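Local coordinates for virulence sensor protein BvgS (Bordetella pertussis, PDB 6ZJ8), which is a sensor histidine kinase that probably controls virulence, its PAS domain, the part crystallised, having a role in signal transduction, at residues 24-29 with 46-51; 52-57 with 62-67. One frame throughout, in Å; residues are numbered along the deposited sequence.

Contact 1: residues 24-29 with 46-51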
loop_
_atom_site.group_PDB
_atom_site.type_symbol
_atom_site.label_atom_id
_atom_site.label_comp_id
_atom_site.label_asym_id
_atom_site.label_seq_id
_atom_site.Cartn_x
_atom_site.Cartn_y
_atom_site.Cartn_z
ATOM N N GLU A 24 8.788 5.854 18.556
ATOM C CA GLU A 24 8.312 4.501 18.818
ATOM C C GLU A 24 7.054 4.206 18.014
ATOM O O GLU A 24 6.885 3.099 17.490
ATOM C CB GLU A 24 8.056 4.322 20.316
ATOM C CG GLU A 24 9.315 4.430 21.164
ATOM C CD GLU A 24 9.027 4.669 22.633
ATOM O OE1 GLU A 24 7.840 4.669 23.024
ATOM O OE2 GLU A 24 9.992 4.862 23.400
ATOM N N PHE A 25 6.164 5.193 17.894
ATOM C CA PHE A 25 4.965 5.015 17.085
ATOM C C PHE A 25 5.321 4.791 15.621
ATOM O O PHE A 25 4.734 3.928 14.957
ATOM C CB PHE A 25 4.055 6.232 17.241
ATOM C CG PHE A 25 2.968 6.313 16.210
ATOM C CD1 PHE A 25 1.849 5.504 16.299
ATOM C CD2 PHE A 25 3.064 7.204 15.154
ATOM C CE1 PHE A 25 0.847 5.578 15.351
ATOM C CE2 PHE A 25 2.065 7.283 14.203
ATOM C CZ PHE A 25 0.955 6.468 14.302
ATOM N N MET A 26 6.282 5.555 15.098
ATOM C CA MET A 26 6.688 5.370 13.709
ATOM C C MET A 26 7.386 4.029 13.513
ATOM O O MET A 26 7.215 3.383 12.474
ATOM C CB MET A 26 7.599 6.517 13.276
ATOM C CG MET A 26 6.927 7.883 13.299
ATOM S SD MET A 26 5.572 8.023 12.119
ATOM C CE MET A 26 6.454 7.804 10.580
ATOM N N ARG A 27 8.181 3.600 14.495
ATOM C CA ARG A 27 8.805 2.284 14.416
ATOM C C ARG A 27 7.754 1.195 14.230
ATOM O O ARG A 27 7.918 0.297 13.398
ATOM C CB ARG A 27 9.636 2.028 15.674
ATOM C CG ARG A 27 10.385 0.700 15.694
ATOM C CD ARG A 27 11.505 0.653 14.672
ATOM N NE ARG A 27 12.590 1.578 14.991
ATOM C CZ ARG A 27 13.619 1.823 14.186
ATOM N NH1 ARG A 27 13.699 1.217 13.008
ATOM N NH2 ARG A 27 14.563 2.679 14.550
ATOM N N VAL A 28 6.659 1.267 14.989
ATOM C CA VAL A 28 5.598 0.275 14.844
ATOM C C VAL A 28 4.868 0.463 13.522
ATOM O O VAL A 28 4.563 -0.509 12.819
ATOM C CB VAL A 28 4.630 0.358 16.039
ATOM C CG1 VAL A 28 3.495 -0.636 15.869
ATOM C CG2 VAL A 28 5.370 0.110 17.337
ATOM N N LEU A 29 4.577 1.714 13.159
ATOM C CA LEU A 29 3.776 1.970 11.967
ATOM C C LEU A 29 4.489 1.500 10.705
ATOM O O LEU A 29 3.851 0.990 9.775
ATOM C CB LEU A 29 3.448 3.459 11.870
ATOM C CG LEU A 29 2.854 3.927 10.540
ATOM C CD1 LEU A 29 1.596 3.137 10.209
ATOM C CD2 LEU A 29 2.554 5.413 10.594
ATOM N N MET A 46 4.793 10.511 -2.585
ATOM C CA MET A 46 4.652 9.535 -1.511
ATOM C C MET A 46 5.356 10.042 -0.257
ATOM O O MET A 46 6.569 10.282 -0.270
ATOM C CB MET A 46 5.225 8.189 -1.947
ATOM C CG MET A 46 4.433 7.513 -3.058
ATOM S SD MET A 46 2.940 6.701 -2.456
ATOM C CE MET A 46 3.638 5.211 -1.757
ATOM N N LEU A 47 4.596 10.197 0.826
ATOM C CA LEU A 47 5.128 10.690 2.090
ATOM C C LEU A 47 5.513 9.579 3.053
ATOM O O LEU A 47 6.464 9.745 3.825
ATOM C CB LEU A 47 4.099 11.592 2.776
ATOM C CG LEU A 47 3.541 12.720 1.913
ATOM C CD1 LEU A 47 2.557 13.548 2.716
ATOM C CD2 LEU A 47 4.667 13.582 1.371
ATOM N N LEU A 48 4.799 8.459 3.032
ATOM C CA LEU A 48 5.050 7.379 3.970
ATOM C C LEU A 48 4.662 6.062 3.322
ATOM O O LEU A 48 3.726 5.995 2.521
ATOM C CB LEU A 48 4.270 7.582 5.275
ATOM C CG LEU A 48 4.433 6.516 6.359
ATOM C CD1 LEU A 48 4.365 7.156 7.736
ATOM C CD2 LEU A 48 3.370 5.433 6.239
ATOM N N CYS A 49 5.404 5.016 3.674
ATOM C CA CYS A 49 5.067 3.657 3.273
ATOM C C CYS A 49 5.771 2.704 4.224
ATOM O O CYS A 49 6.962 2.874 4.503
ATOM C CB CYS A 49 5.470 3.387 1.820
ATOM S SG CYS A 49 7.075 4.042 1.343
ATOM N N ASN A 50 5.034 1.721 4.732
ATOM C CA ASN A 50 5.601 0.786 5.688
ATOM C C ASN A 50 6.395 -0.296 4.957
ATOM O O ASN A 50 6.473 -0.325 3.726
ATOM C CB ASN A 50 4.498 0.191 6.560
ATOM C CG ASN A 50 3.505 -0.641 5.770
ATOM O OD1 ASN A 50 3.475 -0.604 4.537
ATOM N ND2 ASN A 50 2.669 -1.386 6.483
ATOM N N ASP A 51 7.004 -1.195 5.734
ATOM C CA ASP A 51 7.838 -2.236 5.143
ATOM C C ASP A 51 7.011 -3.264 4.383
ATOM O O ASP A 51 7.521 -3.899 3.455
ATOM C CB ASP A 51 8.659 -2.926 6.229
ATOM C CG ASP A 51 9.690 -2.011 6.850
ATOM O OD1 ASP A 51 9.905 -0.900 6.317
ATOM O OD2 ASP A 51 10.284 -2.405 7.872
#

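Contact 2: residues 52-57 with 62-67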
loop_
_atom_site.group_PDB
_atom_site.type_symbol
_atom_site.label_atom_id
_atom_site.label_comp_id
_atom_site.label_asym_id
_atom_site.label_seq_id
_atom_site.Cartn_x
_atom_site.Cartn_y
_atom_site.Cartn_z
ATOM N N ALA A 52 5.746 -3.455 4.763
ATOM C CA ALA A 52 4.878 -4.335 3.987
ATOM C C ALA A 52 4.714 -3.804 2.570
ATOM O O ALA A 52 4.723 -4.572 1.601
ATOM C CB ALA A 52 3.520 -4.473 4.670
ATOM N N TYR A 53 4.570 -2.485 2.434
ATOM C CA TYR A 53 4.553 -1.856 1.120
ATOM C C TYR A 53 5.876 -2.079 0.397
ATOM O O TYR A 53 5.916 -2.641 -0.705
ATOM C CB TYR A 53 4.265 -0.360 1.282
ATOM C CG TYR A 53 4.078 0.387 -0.015
ATOM C CD1 TYR A 53 5.158 0.681 -0.832
ATOM C CD2 TYR A 53 2.821 0.814 -0.415
ATOM C CE1 TYR A 53 4.990 1.362 -2.018
ATOM C CE2 TYR A 53 2.643 1.498 -1.598
ATOM C CZ TYR A 53 3.729 1.770 -2.396
ATOM O OH TYR A 53 3.555 2.455 -3.575
ATOM N N LEU A 54 6.978 -1.654 1.019
ATOM C CA LEU A 54 8.274 -1.673 0.347
ATOM C C LEU A 54 8.707 -3.091 -0.004
ATOM O O LEU A 54 9.253 -3.327 -1.088
ATOM C CB LEU A 54 9.322 -1.000 1.233
ATOM C CG LEU A 54 9.041 0.464 1.575
ATOM C CD1 LEU A 54 10.037 0.986 2.599
ATOM C CD2 LEU A 54 9.071 1.308 0.305
ATOM N N ASP A 55 8.484 -4.048 0.899
ATOM C CA ASP A 55 8.974 -5.404 0.674
ATOM C C ASP A 55 8.158 -6.155 -0.371
ATOM O O ASP A 55 8.660 -7.124 -0.949
ATOM C CB ASP A 55 8.983 -6.184 1.989
ATOM C CG ASP A 55 10.112 -5.761 2.914
ATOM O OD1 ASP A 55 10.904 -4.874 2.530
ATOM O OD2 ASP A 55 10.211 -6.319 4.027
ATOM N N THR A 56 6.915 -5.741 -0.624
ATOM C CA THR A 56 6.174 -6.305 -1.745
ATOM C C THR A 56 6.986 -6.216 -3.029
ATOM O O THR A 56 6.954 -7.127 -3.865
ATOM C CB THR A 56 4.841 -5.575 -1.918
ATOM O OG1 THR A 56 4.000 -5.834 -0.786
ATOM C CG2 THR A 56 4.136 -6.029 -3.199
ATOM N N PHE A 57 7.734 -5.124 -3.194
ATOM C CA PHE A 57 8.496 -4.859 -4.405
ATOM C C PHE A 57 9.995 -5.035 -4.213
ATOM O O PHE A 57 10.749 -4.908 -5.184
ATOM C CB PHE A 57 8.199 -3.438 -4.895
ATOM C CG PHE A 57 6.736 -3.107 -4.921
ATOM C CD1 PHE A 57 5.957 -3.438 -6.018
ATOM C CD2 PHE A 57 6.135 -2.475 -3.846
ATOM C CE1 PHE A 57 4.609 -3.139 -6.044
ATOM C CE2 PHE A 57 4.786 -2.176 -3.866
ATOM C CZ PHE A 57 4.022 -2.508 -4.966
ATOM N N ASP A 62 14.207 4.918 0.213
ATOM C CA ASP A 62 14.871 5.943 -0.585
ATOM C C ASP A 62 14.412 5.941 -2.036
ATOM O O ASP A 62 14.574 6.955 -2.725
ATOM C CB ASP A 62 16.388 5.757 -0.528
ATOM C CG ASP A 62 16.987 6.249 0.774
ATOM O OD1 ASP A 62 16.472 7.242 1.329
ATOM O OD2 ASP A 62 17.972 5.641 1.241
ATOM N N ALA A 63 13.847 4.838 -2.517
ATOM C CA ALA A 63 13.377 4.747 -3.891
ATOM C C ALA A 63 11.934 5.203 -4.060
ATOM O O ALA A 63 11.443 5.234 -5.194
ATOM C CB ALA A 63 13.514 3.308 -4.399
ATOM N N VAL A 64 11.248 5.568 -2.977
ATOM C CA VAL A 64 9.816 5.837 -3.035
ATOM C C VAL A 64 9.486 7.208 -2.462
ATOM O O VAL A 64 8.758 7.991 -3.082
ATOM C CB VAL A 64 9.026 4.742 -2.292
ATOM C CG1 VAL A 64 7.537 5.025 -2.371
ATOM C CG2 VAL A 64 9.359 3.373 -2.861
ATOM N N LEU A 65 10.002 7.503 -1.271
ATOM C CA LEU A 65 9.645 8.740 -0.589
ATOM C C LEU A 65 10.012 9.949 -1.440
ATOM O O LEU A 65 11.115 10.030 -1.989
ATOM C CB LEU A 65 10.348 8.818 0.765
ATOM C CG LEU A 65 9.996 7.724 1.774
ATOM C CD1 LEU A 65 10.895 7.836 2.988
ATOM C CD2 LEU A 65 8.532 7.795 2.189
ATOM N N GLY A 66 9.079 10.893 -1.540
ATOM C CA GLY A 66 9.269 12.082 -2.341
ATOM C C GLY A 66 9.056 11.893 -3.826
ATOM O O GLY A 66 9.216 12.857 -4.583
ATOM N N LYS A 67 8.689 10.693 -4.266
ATOM C CA LYS A 67 8.572 10.362 -5.676
ATOM C C LYS A 67 7.156 9.888 -5.976
ATOM O O LYS A 67 6.385 9.558 -5.072
ATOM C CB LYS A 67 9.612 9.305 -6.057
ATOM C CG LYS A 67 11.033 9.826 -5.896
ATOM C CD LYS A 67 12.052 8.726 -5.689
ATOM C CE LYS A 67 13.438 9.323 -5.483
ATOM N NZ LYS A 67 14.478 8.283 -5.269
#

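Contact 1: residues 24-29 with 46-51
Leu48 CD1 is the meeting point of this contact: Met26 CE touches it at 3.6 Å and Leu29 CD2 at 3.8 Å. Helix 17-31, the first helix of the modelled chain, thus rests on strand 46-49, an outermost strand of the five-stranded antiparallel PAS-fold sheet. Both helix side chains cross the leucine obliquely, and no hydrogen bond joins the two segments. Met26 arrives by its terminal methyl, because its chain is folded at chi2 (-64°) and again at chi3 (-63°). In Leu29, CG lies anti to the backbone N (chi1 168°), which directs CD2 to Leu48 CD1. Leu48 itself sits in a classic beta bulge, where it and Leu47 both face Val39 of strand 37-41.

At the C-terminal end of the helix segment the contact becomes backbone to side chain, with Leu29 O 3.4 Å from Asn50 CB. Asn50 is the N-cap of helix 51-57, and its buried amide is gripped at both ends. OD1 accepts from the backbone N of Tyr53 and of Ile37, while ND2 donates to Asn35 O and to the Thr33 hydroxyl. Thr33 links the two sides, since its OG1 is hydrogen-bonded both to Asn50 ND2 and to Leu29 O.

Contact 2: residues 52-57 with 62-67
The backbones stay well separated, Leu54 and Val64 making the closest CA pair at 8.4 Å, so side chains alone bridge helix 51-57 and the loop that follows it. In the PAS fold this short helix comes directly after the second strand of the sheet, and here residues 62-67 double back beside it through a 3-10 segment and a type II turn from Val64 to Lys67.

Val64 is the loop's one contributor, and it divides its two methyls between neighbouring helix residues. CG2 meets Leu54 CD2 at 3.8 Å, the two side chains crossing at a slant. CG1, placed opposite the backbone N by a chi1 of -179°, approaches Tyr53 CE1 at 4.5 Å, a looser and oblique approach to the ring. All three residues are buried and the contact is purely apolar. Met84 of helix 79-87 touches both Tyr53 and Val64, and Met46 of strand 46-49 does the same, which places the cluster in the interior between helices and sheet.

On the helix side, Phe57 CE2 lies 4.0 Å above one face of the Tyr53 ring, displaced toward its rim. The methyl CG2 of Thr56 in turn stands over the centre of the Phe57 ring. The Thr56 hydroxyl turns back along the chain, OG1 donating to Ala52 O at 2.8 Å with a C=O...O angle of 161°.

The loop is braced internally. Lys67 N donates to Val64 O, closing the turn, and Gly66 occupies its positive-phi position (79°). The extended Lys67 chain runs back along the loop until NZ donates to Asp62 O at 2.9 Å, lying in the plane of that carbonyl.

How the contacts relate
Contacts 1 and 2 follow in series along the chain, their centres 11 Å apart, and strand 46-49 leads through Asn50 straight into helix 51-57. The strand therefore serves both contacts by different residues: one side chain is turned to the first helix, whereas Cys49 packs on Val64 of contact 2. A second junction lies at the start of the strand, beside the loop 62-67. There Leu47 O packs against Leu65 CD2 at 3.3 Å, and two probable hydrogen bonds tie the backbones together, Met46 O to Gly66 N at 2.9 Å and Met46 N to Lys67 O at 3.1 Å.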